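Local coordinates for protein dihydrofolate reductase (Schistosoma mansoni, PDB 3VCO) that catalyses the NADPH-dependent reduction of 7,8-dihydrofolate to tetrahydrofolate, a step needed for thymidylate, purine and glycine synthesis, at residues P61-A66 and I124-F129; A66-R71 and I90-T95; Y151-L156 and F193-Y198. All coordinates share one frame; numbering follows the deposited sequence. Where two conformers were deposited one is given.

Interaction 1 (P61-A66 and I124-F129)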
loop_
_atom_site.group_PDB
_atom_site.type_symbol
_atom_site.label_atom_id
_atom_site.label_comp_id
_atom_site.label_asym_id
_atom_site.label_seq_id
_atom_site.Cartn_x
_atom_site.Cartn_y
_atom_site.Cartn_z
ATOM N N PRO A 61 -5.207 -0.456 -19.703
ATOM C CA PRO A 61 -5.800 -1.714 -20.184
ATOM C C PRO A 61 -4.767 -2.782 -20.581
ATOM O O PRO A 61 -3.702 -2.447 -21.112
ATOM C CB PRO A 61 -6.618 -1.271 -21.397
ATOM C CG PRO A 61 -6.881 0.191 -21.167
ATOM C CD PRO A 61 -5.674 0.713 -20.468
ATOM N N GLY A 62 -5.084 -4.046 -20.312
ATOM C CA GLY A 62 -4.157 -5.132 -20.574
ATOM C C GLY A 62 -3.204 -5.430 -19.418
ATOM O O GLY A 62 -2.680 -6.544 -19.305
ATOM N N LEU A 63 -2.978 -4.439 -18.555
ATOM C CA LEU A 63 -1.934 -4.528 -17.528
ATOM C C LEU A 63 -2.482 -4.693 -16.116
ATOM O O LEU A 63 -3.668 -4.454 -15.860
ATOM C CB LEU A 63 -1.041 -3.290 -17.583
ATOM C CG LEU A 63 -0.511 -2.938 -18.971
ATOM C CD1 LEU A 63 0.462 -1.766 -18.900
ATOM C CD2 LEU A 63 0.131 -4.142 -19.668
ATOM N N LYS A 64 -1.609 -5.078 -15.191
ATOM C CA LYS A 64 -2.008 -5.226 -13.784
ATOM C C LYS A 64 -1.026 -4.527 -12.886
ATOM O O LYS A 64 0.181 -4.657 -13.059
ATOM C CB LYS A 64 -2.006 -6.694 -13.357
ATOM C CG LYS A 64 -2.581 -7.696 -14.359
ATOM C CD LYS A 64 -4.055 -7.887 -14.115
ATOM C CE LYS A 64 -4.751 -8.371 -15.404
ATOM N NZ LYS A 64 -6.096 -8.809 -15.059
ATOM N N ASN A 65 -1.532 -3.833 -11.884
ATOM C CA ASN A 65 -0.636 -3.297 -10.873
ATOM C C ASN A 65 -0.091 -4.404 -9.967
ATOM O O ASN A 65 -0.672 -5.473 -9.900
ATOM C CB ASN A 65 -1.333 -2.209 -10.054
ATOM C CG ASN A 65 -1.767 -1.067 -10.904
ATOM O OD1 ASN A 65 -1.034 -0.671 -11.824
ATOM N ND2 ASN A 65 -2.967 -0.537 -10.642
ATOM N N ALA A 66 1.056 -4.161 -9.333
ATOM C CA ALA A 66 1.607 -5.067 -8.315
ATOM C C ALA A 66 1.343 -4.491 -6.924
ATOM O O ALA A 66 1.410 -3.271 -6.734
ATOM C CB ALA A 66 3.123 -5.286 -8.522
ATOM N N ILE A 124 3.561 -7.265 -18.077
ATOM C CA ILE A 124 2.263 -7.237 -17.414
ATOM C C ILE A 124 2.073 -6.049 -16.460
ATOM O O ILE A 124 0.993 -5.452 -16.392
ATOM C CB ILE A 124 2.065 -8.512 -16.598
ATOM C CG1 ILE A 124 2.475 -9.714 -17.441
ATOM C CG2 ILE A 124 0.606 -8.615 -16.115
ATOM C CD1 ILE A 124 2.260 -11.038 -16.768
ATOM N N VAL A 125 3.121 -5.719 -15.719
ATOM C CA VAL A 125 3.032 -4.758 -14.608
ATOM C C VAL A 125 2.757 -3.330 -15.092
ATOM O O VAL A 125 3.266 -2.893 -16.124
ATOM C CB VAL A 125 4.346 -4.777 -13.782
ATOM C CG1 VAL A 125 5.515 -4.379 -14.663
ATOM C CG2 VAL A 125 4.265 -3.827 -12.557
ATOM N N ASP A 126 1.897 -2.626 -14.384
ATOM C CA ASP A 126 1.705 -1.225 -14.649
ATOM C C ASP A 126 2.375 -0.507 -13.480
ATOM O O ASP A 126 3.578 -0.257 -13.541
ATOM C CB ASP A 126 0.228 -0.841 -14.808
ATOM C CG ASP A 126 0.051 0.620 -15.249
ATOM O OD1 ASP A 126 1.071 1.351 -15.349
ATOM O OD2 ASP A 126 -1.097 1.033 -15.511
ATOM N N GLU A 127 1.647 -0.222 -12.395
ATOM C CA GLU A 127 2.244 0.476 -11.253
ATOM C C GLU A 127 2.526 -0.497 -10.084
ATOM O O GLU A 127 1.976 -1.616 -10.028
ATOM C CB GLU A 127 1.370 1.669 -10.794
ATOM C CG GLU A 127 1.096 2.783 -11.903
ATOM C CD GLU A 127 1.898 4.072 -11.702
ATOM O OE1 GLU A 127 2.438 4.250 -10.601
ATOM O OE2 GLU A 127 2.002 4.914 -12.647
ATOM N N VAL A 128 3.384 -0.069 -9.175
ATOM C CA VAL A 128 3.795 -0.865 -8.035
ATOM C C VAL A 128 3.322 -0.147 -6.773
ATOM O O VAL A 128 3.603 1.047 -6.597
ATOM C CB VAL A 128 5.329 -1.016 -8.014
ATOM C CG1 VAL A 128 5.791 -1.765 -6.779
ATOM C CG2 VAL A 128 5.782 -1.751 -9.286
ATOM N N PHE A 129 2.567 -0.862 -5.933
ATOM C CA PHE A 129 2.115 -0.306 -4.647
ATOM C C PHE A 129 2.755 -1.125 -3.529
ATOM O O PHE A 129 2.711 -2.350 -3.584
ATOM C CB PHE A 129 0.581 -0.338 -4.558
ATOM C CG PHE A 129 -0.093 0.519 -5.631
ATOM C CD1 PHE A 129 -0.507 1.807 -5.349
ATOM C CD2 PHE A 129 -0.200 0.058 -6.946
ATOM C CE1 PHE A 129 -1.052 2.604 -6.322
ATOM C CE2 PHE A 129 -0.751 0.847 -7.946
ATOM C CZ PHE A 129 -1.163 2.139 -7.656
#
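Two neighbouring inner strands of the central sheet of dihydrofolate reductase pair in parallel here, with a beta bulge, as K64-A66 and V125-F129 run alongside each other with their axes 33° apart. K64 pairs with V125 and A66 with V128, so the second strand spends one extra residue between the two bridges. K64 N donates to I124 O, and K64 O takes the N-H of D126 from well above its carbonyl plane, a bent geometry that goes with the bulge. The side chain of N65 then stands in for a backbone acceptor: its OD1 receives E127 N at 2.8 Å, with an N-H...O angle of 162°. CG of N65 lies beside its own backbone N (chi1 -61°), which swings the amide across to the bulged strand, while ND2 turns back to the carbonyls of K58 and T56. Beyond the bulge, regular pairing resumes through A66 N to E127 O and F129 N to A66 O. CE2 of F129 comes within 3.7 Å of N65 CG, the amide and ring planes steeply inclined to each other, and A66 O lies in the ring plane at its edge. A small residue suits position 66, where CB faces V125 CG2 at 4.4 Å and V128 CG2 at 4.5 Å, under L116 of helix 109-116. At the outer end L63 CB rests 3.9 Å from D126 CB, and D126 OD2 accepts from H60 N. Asparagine is apt at the bulge because one buried amide both accepts from the irregular strand and donates to the C-terminal end of helix 46-57 and the residue just beyond it.

Interaction 2 (A66-R71 and I90-T95). With SO4 (sulfate ion), chain B.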
loop_
_atom_site.group_PDB
_atom_site.type_symbol
_atom_site.label_atom_id
_atom_site.label_comp_id
_atom_site.label_asym_id
_atom_site.label_seq_id
_atom_site.Cartn_x
_atom_site.Cartn_y
_atom_site.Cartn_z
ATOM N N ALA A 66 1.056 -4.161 -9.333
ATOM C CA ALA A 66 1.607 -5.067 -8.315
ATOM C C ALA A 66 1.343 -4.491 -6.924
ATOM O O ALA A 66 1.410 -3.271 -6.734
ATOM C CB ALA A 66 3.123 -5.286 -8.522
ATOM N N VAL A 67 0.945 -5.344 -5.982
ATOM C CA VAL A 67 0.872 -4.929 -4.582
ATOM C C VAL A 67 1.905 -5.764 -3.833
ATOM O O VAL A 67 1.900 -6.990 -3.918
ATOM C CB VAL A 67 -0.499 -5.140 -3.946
ATOM C CG1 VAL A 67 -1.514 -4.115 -4.544
ATOM C CG2 VAL A 67 -1.001 -6.597 -4.190
ATOM N N VAL A 68 2.825 -5.061 -3.176
ATOM C CA VAL A 68 3.940 -5.677 -2.517
ATOM C C VAL A 68 3.745 -5.442 -1.025
ATOM O O VAL A 68 3.382 -4.334 -0.621
ATOM C CB VAL A 68 5.279 -5.074 -3.020
ATOM C CG1 VAL A 68 6.460 -5.821 -2.378
ATOM C CG2 VAL A 68 5.372 -5.118 -4.596
ATOM N N MET A 69 3.952 -6.482 -0.214
ATOM C CA MET A 69 3.656 -6.377 1.208
ATOM C C MET A 69 4.502 -7.390 1.987
ATOM O O MET A 69 4.953 -8.368 1.405
ATOM C CB MET A 69 2.171 -6.686 1.439
ATOM C CG MET A 69 1.856 -8.168 1.217
ATOM S SD MET A 69 0.108 -8.532 1.059
ATOM C CE MET A 69 0.097 -8.545 -0.729
ATOM N N GLY A 70 4.684 -7.151 3.302
ATOM C CA GLY A 70 5.303 -8.130 4.204
ATOM C C GLY A 70 4.328 -9.247 4.539
ATOM O O GLY A 70 3.124 -9.163 4.233
ATOM N N ARG A 71 4.829 -10.284 5.208
ATOM C CA ARG A 71 4.010 -11.426 5.625
ATOM C C ARG A 71 2.905 -11.094 6.608
ATOM O O ARG A 71 1.775 -11.619 6.499
ATOM C CB ARG A 71 4.895 -12.542 6.206
ATOM C CG ARG A 71 4.076 -13.735 6.734
ATOM C CD ARG A 71 4.887 -15.017 6.995
ATOM N NE ARG A 71 3.952 -16.120 7.290
ATOM C CZ ARG A 71 4.297 -17.381 7.515
ATOM N NH1 ARG A 71 5.570 -17.729 7.514
ATOM N NH2 ARG A 71 3.364 -18.295 7.767
ATOM N N ILE A 90 2.699 -9.869 -4.265
ATOM C CA ILE A 90 4.058 -10.268 -3.939
ATOM C C ILE A 90 4.267 -10.064 -2.440
ATOM O O ILE A 90 4.035 -8.984 -1.931
ATOM C CB ILE A 90 5.112 -9.403 -4.678
ATOM C CG1 ILE A 90 4.957 -9.549 -6.183
ATOM C CG2 ILE A 90 6.557 -9.839 -4.296
ATOM C CD1 ILE A 90 5.897 -8.665 -6.942
ATOM N N VAL A 91 4.647 -11.127 -1.747
ATOM C CA VAL A 91 4.908 -11.001 -0.321
ATOM C C VAL A 91 6.425 -11.052 -0.105
ATOM O O VAL A 91 7.082 -11.931 -0.654
ATOM C CB VAL A 91 4.212 -12.140 0.465
ATOM C CG1 VAL A 91 4.518 -12.036 1.965
ATOM C CG2 VAL A 91 2.674 -12.094 0.242
ATOM N N VAL A 92 6.961 -10.126 0.686
ATOM C CA VAL A 92 8.386 -10.094 0.950
ATOM C C VAL A 92 8.576 -10.759 2.308
ATOM O O VAL A 92 8.263 -10.168 3.331
ATOM C CB VAL A 92 8.905 -8.662 1.002
ATOM C CG1 VAL A 92 10.417 -8.616 1.452
ATOM C CG2 VAL A 92 8.621 -7.970 -0.368
ATOM N N SER A 93 9.057 -11.994 2.288
ATOM C CA SER A 93 9.193 -12.801 3.494
ATOM C C SER A 93 10.253 -13.888 3.270
ATOM O O SER A 93 10.413 -14.362 2.163
ATOM C CB SER A 93 7.835 -13.441 3.826
ATOM O OG SER A 93 7.923 -14.406 4.886
ATOM N N SER A 94 10.952 -14.295 4.322
ATOM C CA SER A 94 11.823 -15.472 4.239
ATOM C C SER A 94 11.154 -16.671 4.905
ATOM O O SER A 94 11.599 -17.806 4.753
ATOM C CB SER A 94 13.186 -15.219 4.886
ATOM O OG SER A 94 13.286 -13.922 5.452
ATOM N N THR A 95 10.061 -16.403 5.620
ATOM C CA THR A 95 9.334 -17.429 6.363
ATOM C C THR A 95 8.277 -18.127 5.517
ATOM O O THR A 95 8.180 -19.347 5.520
ATOM C CB THR A 95 8.576 -16.814 7.539
ATOM O OG1 THR A 95 9.214 -15.602 7.955
ATOM C CG2 THR A 95 8.521 -17.786 8.670
HETATM S S SO4 B . 9.748 -12.496 7.729
HETATM O O1 SO4 B . 10.713 -12.506 6.625
HETATM O O2 SO4 B . 9.799 -11.185 8.366
HETATM O O3 SO4 B . 8.415 -12.867 7.247
HETATM O O4 SO4 B . 10.110 -13.514 8.713
HETATM O O HOH W 1 7.726 -10.254 5.763
#
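Strands 66-70 and 90-92 lie parallel, their axes 4.6 Å apart at closest and 28° askew, and are laced by I90 N to V67 O, M69 N to I90 O and V92 N to M69 O. They are the two strands of a beta-alpha-beta unit whose helix, 71-76, starts just after G70, its N-cap residue. On one face V68 CG1 meets V92 CG2 at 3.7 Å, while V68 CG2 approaches I90 CD1; A112 of helix 109-116 packs on both V68 and I90. Branched aliphatic residues suit this face, where short, stiff side chains fill the seam between strand and helix. On the other face M69 CG comes 4.1 Å from V91 CG2. CG of M69 sits between the backbone N and the carbonyl carbon (chi1 71°), and the bend further along brings CE near I90 O. V91 CG1 also touches R71 N at 3.7 Å, covering the start of the helix.

Past the paired strands the segments diverge around a sulfate ion, probably from the crystallisation liquor. S93 OG donates to its O3 at 2.9 Å, and S94 N gives O1 a nearly straight bond of 2.9 Å (168°), with S94 OG a longer donor to the same oxygen. A water accepts from R71 N and lies close to V92 O and sulfate O3, between the two segments. R71 runs extended past S93, its CD 3.7 Å from S93 OG, and its NE forms a salt bridge with E75. R71, S93, S94 and T95 are assigned to the NADP(+) site by similarity, so hydroxyls and a backbone N-H gathered round this anion are consistent with a pocket that receives a phosphate of the cofactor.

Interaction 3 (Y151-L156 and F193-Y198)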
loop_
_atom_site.group_PDB
_atom_site.type_symbol
_atom_site.label_atom_id
_atom_site.label_comp_id
_atom_site.label_asym_id
_atom_site.label_seq_id
_atom_site.Cartn_x
_atom_site.Cartn_y
_atom_site.Cartn_z
ATOM N N TYR A 151 -0.399 7.318 -0.949
ATOM C CA TYR A 151 -1.855 7.360 -0.879
ATOM C C TYR A 151 -2.163 7.112 0.579
ATOM O O TYR A 151 -1.908 6.031 1.118
ATOM C CB TYR A 151 -2.407 6.195 -1.704
ATOM C CG TYR A 151 -2.256 6.414 -3.187
ATOM C CD1 TYR A 151 -3.295 7.012 -3.923
ATOM C CD2 TYR A 151 -1.053 6.096 -3.849
ATOM C CE1 TYR A 151 -3.169 7.220 -5.298
ATOM C CE2 TYR A 151 -0.917 6.318 -5.238
ATOM C CZ TYR A 151 -1.989 6.877 -5.941
ATOM O OH TYR A 151 -1.861 7.103 -7.285
ATOM N N CYS A 152 -2.706 8.119 1.225
ATOM C CA CYS A 152 -2.805 8.094 2.653
ATOM C C CYS A 152 -4.282 8.197 3.077
ATOM O O CYS A 152 -5.016 9.072 2.615
ATOM C CB CYS A 152 -2.007 9.297 3.222
ATOM S SG CYS A 152 -1.943 9.322 5.016
ATOM N N THR A 153 -4.705 7.295 3.953
ATOM C CA THR A 153 -5.934 7.509 4.692
ATOM C C THR A 153 -5.574 8.045 6.055
ATOM O O THR A 153 -4.992 7.341 6.863
ATOM C CB THR A 153 -6.678 6.195 4.829
ATOM O OG1 THR A 153 -6.809 5.668 3.501
ATOM C CG2 THR A 153 -8.043 6.408 5.470
ATOM N N HIS A 154 -5.945 9.286 6.307
ATOM C CA HIS A 154 -5.810 9.892 7.643
ATOM C C HIS A 154 -6.993 9.535 8.518
ATOM O O HIS A 154 -8.126 9.694 8.118
ATOM C CB HIS A 154 -5.746 11.410 7.526
ATOM C CG HIS A 154 -4.527 11.909 6.801
ATOM N ND1 HIS A 154 -3.308 12.099 7.420
ATOM C CD2 HIS A 154 -4.361 12.309 5.521
ATOM C CE1 HIS A 154 -2.433 12.554 6.541
ATOM N NE2 HIS A 154 -3.038 12.669 5.375
ATOM N N ILE A 155 -6.732 9.098 9.738
ATOM C CA ILE A 155 -7.800 8.654 10.612
ATOM C C ILE A 155 -7.698 9.375 11.941
ATOM O O ILE A 155 -6.597 9.680 12.370
ATOM C CB ILE A 155 -7.646 7.158 10.849
ATOM C CG1 ILE A 155 -7.851 6.411 9.530
ATOM C CG2 ILE A 155 -8.624 6.677 11.905
ATOM C CD1 ILE A 155 -7.547 4.899 9.618
ATOM N N LEU A 156 -8.838 9.706 12.544
ATOM C CA LEU A 156 -8.863 10.165 13.911
ATOM C C LEU A 156 -9.202 8.950 14.751
ATOM O O LEU A 156 -10.326 8.425 14.721
ATOM C CB LEU A 156 -9.848 11.302 14.117
ATOM C CG LEU A 156 -9.266 12.693 13.895
ATOM C CD1 LEU A 156 -10.224 13.716 14.431
ATOM C CD2 LEU A 156 -7.893 12.840 14.545
ATOM N N PHE A 193 -12.250 9.797 8.897
ATOM C CA PHE A 193 -11.082 9.694 8.035
ATOM C C PHE A 193 -11.235 10.504 6.753
ATOM O O PHE A 193 -12.320 10.978 6.403
ATOM C CB PHE A 193 -10.722 8.222 7.712
ATOM C CG PHE A 193 -11.889 7.409 7.182
ATOM C CD1 PHE A 193 -12.769 6.792 8.062
ATOM C CD2 PHE A 193 -12.111 7.292 5.816
ATOM C CE1 PHE A 193 -13.861 6.085 7.595
ATOM C CE2 PHE A 193 -13.199 6.575 5.337
ATOM C CZ PHE A 193 -14.067 5.962 6.225
ATOM N N LYS A 194 -10.124 10.714 6.086
ATOM C CA LYS A 194 -10.169 11.395 4.811
ATOM C C LYS A 194 -9.011 10.867 4.009
ATOM O O LYS A 194 -8.056 10.304 4.576
ATOM C CB LYS A 194 -10.079 12.899 4.990
ATOM C CG LYS A 194 -8.686 13.409 5.284
ATOM C CD LYS A 194 -8.670 14.907 5.538
ATOM C CE LYS A 194 -8.814 15.722 4.268
ATOM N NZ LYS A 194 -8.425 17.152 4.532
ATOM N N PHE A 195 -9.102 11.030 2.702
ATOM C CA PHE A 195 -8.129 10.448 1.771
ATOM C C PHE A 195 -7.283 11.550 1.172
ATOM O O PHE A 195 -7.800 12.537 0.696
ATOM C CB PHE A 195 -8.839 9.683 0.648
ATOM C CG PHE A 195 -9.764 8.586 1.151
ATOM C CD1 PHE A 195 -9.255 7.481 1.829
ATOM C CD2 PHE A 195 -11.129 8.664 0.958
ATOM C CE1 PHE A 195 -10.098 6.468 2.317
ATOM C CE2 PHE A 195 -11.966 7.665 1.439
ATOM C CZ PHE A 195 -11.444 6.582 2.141
ATOM N N CYS A 196 -5.975 11.358 1.165
ATOM C CA CYS A 196 -5.056 12.377 0.654
ATOM C C CYS A 196 -3.955 11.654 -0.115
ATOM O O CYS A 196 -3.577 10.523 0.207
ATOM C CB CYS A 196 -4.441 13.176 1.802
ATOM S SG CYS A 196 -5.548 14.345 2.604
ATOM N N VAL A 197 -3.475 12.297 -1.169
ATOM C CA VAL A 197 -2.431 11.731 -1.995
ATOM C C VAL A 197 -1.259 12.723 -2.101
ATOM O O VAL A 197 -1.462 13.910 -2.358
ATOM C CB VAL A 197 -2.964 11.440 -3.373
ATOM C CG1 VAL A 197 -1.891 10.807 -4.214
ATOM C CG2 VAL A 197 -4.222 10.517 -3.274
ATOM N N TYR A 198 -0.047 12.223 -1.880
ATOM C CA TYR A 198 1.105 13.092 -1.777
ATOM C C TYR A 198 2.233 12.612 -2.654
ATOM O O TYR A 198 2.507 11.417 -2.704
ATOM C CB TYR A 198 1.642 13.111 -0.342
ATOM C CG TYR A 198 0.641 13.532 0.745
ATOM C CD1 TYR A 198 0.278 14.863 0.919
ATOM C CD2 TYR A 198 0.084 12.588 1.580
ATOM C CE1 TYR A 198 -0.633 15.232 1.911
ATOM C CE2 TYR A 198 -0.816 12.946 2.583
ATOM C CZ TYR A 198 -1.176 14.247 2.733
ATOM O OH TYR A 198 -2.059 14.562 3.723
#
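H154 faces Y198 across an antiparallel pair of strands, and its side chain can be followed outward. CB lies 3.9 Å from K194 O, the acceptor of H154's own backbone N-H. CG is turned beside the backbone N (chi1 -65°), which carries the imidazole over the partner strand, where CD2 passes 3.8 Å from C196 SG. At the tip NE2 shares a 2.7 Å hydrogen bond with Y198 OH; either may donate. The two rings meet rim to rim, their planes 85° apart, while C152 SG lies over one imidazole face, toward its rim. Histidine and tyrosine suit these places because each can donate or accept at the end of a long reach. On the opposite face of the sheet, V197 CG1 sits over the Y151 ring in a CH-pi contact, and T153 OG1 lies in the plane of the F195 ring at its edge, 3.5 Å from CD1. That hydroxyl is hydrogen-bonded to D48 OD1, of the substrate site by similarity. Strand 23-29 flanks 151-156, helix 46-57 covers the face of Y151, T153 and F195, with F51 stacked on F195, and W33 meets H154 on the sheet face that carries C152, the rings steeply inclined.

In the fold
All three interactions belong to one mixed sheet. Interactions 1 and 2 share A66 and strand 64-70, which therefore has 125-130 on one side and 88-92 on the other; F129 O lies 2.7 Å from V68 N, a probable hydrogen bond joining them. Interaction 3 lies beyond strand 23-29, its centre about 23 Å from those of the other two, yet F129 CE1 still touches Y151 CE2 at 3.9 Å. By similarity the ligand sites divide among them: interaction 2 supplies cofactor-binding residues, interaction 3 adjoins substrate-site D48 through T153, and N65 in interaction 1 has its side chain about 5 Å from that of R87, also assigned to substrate.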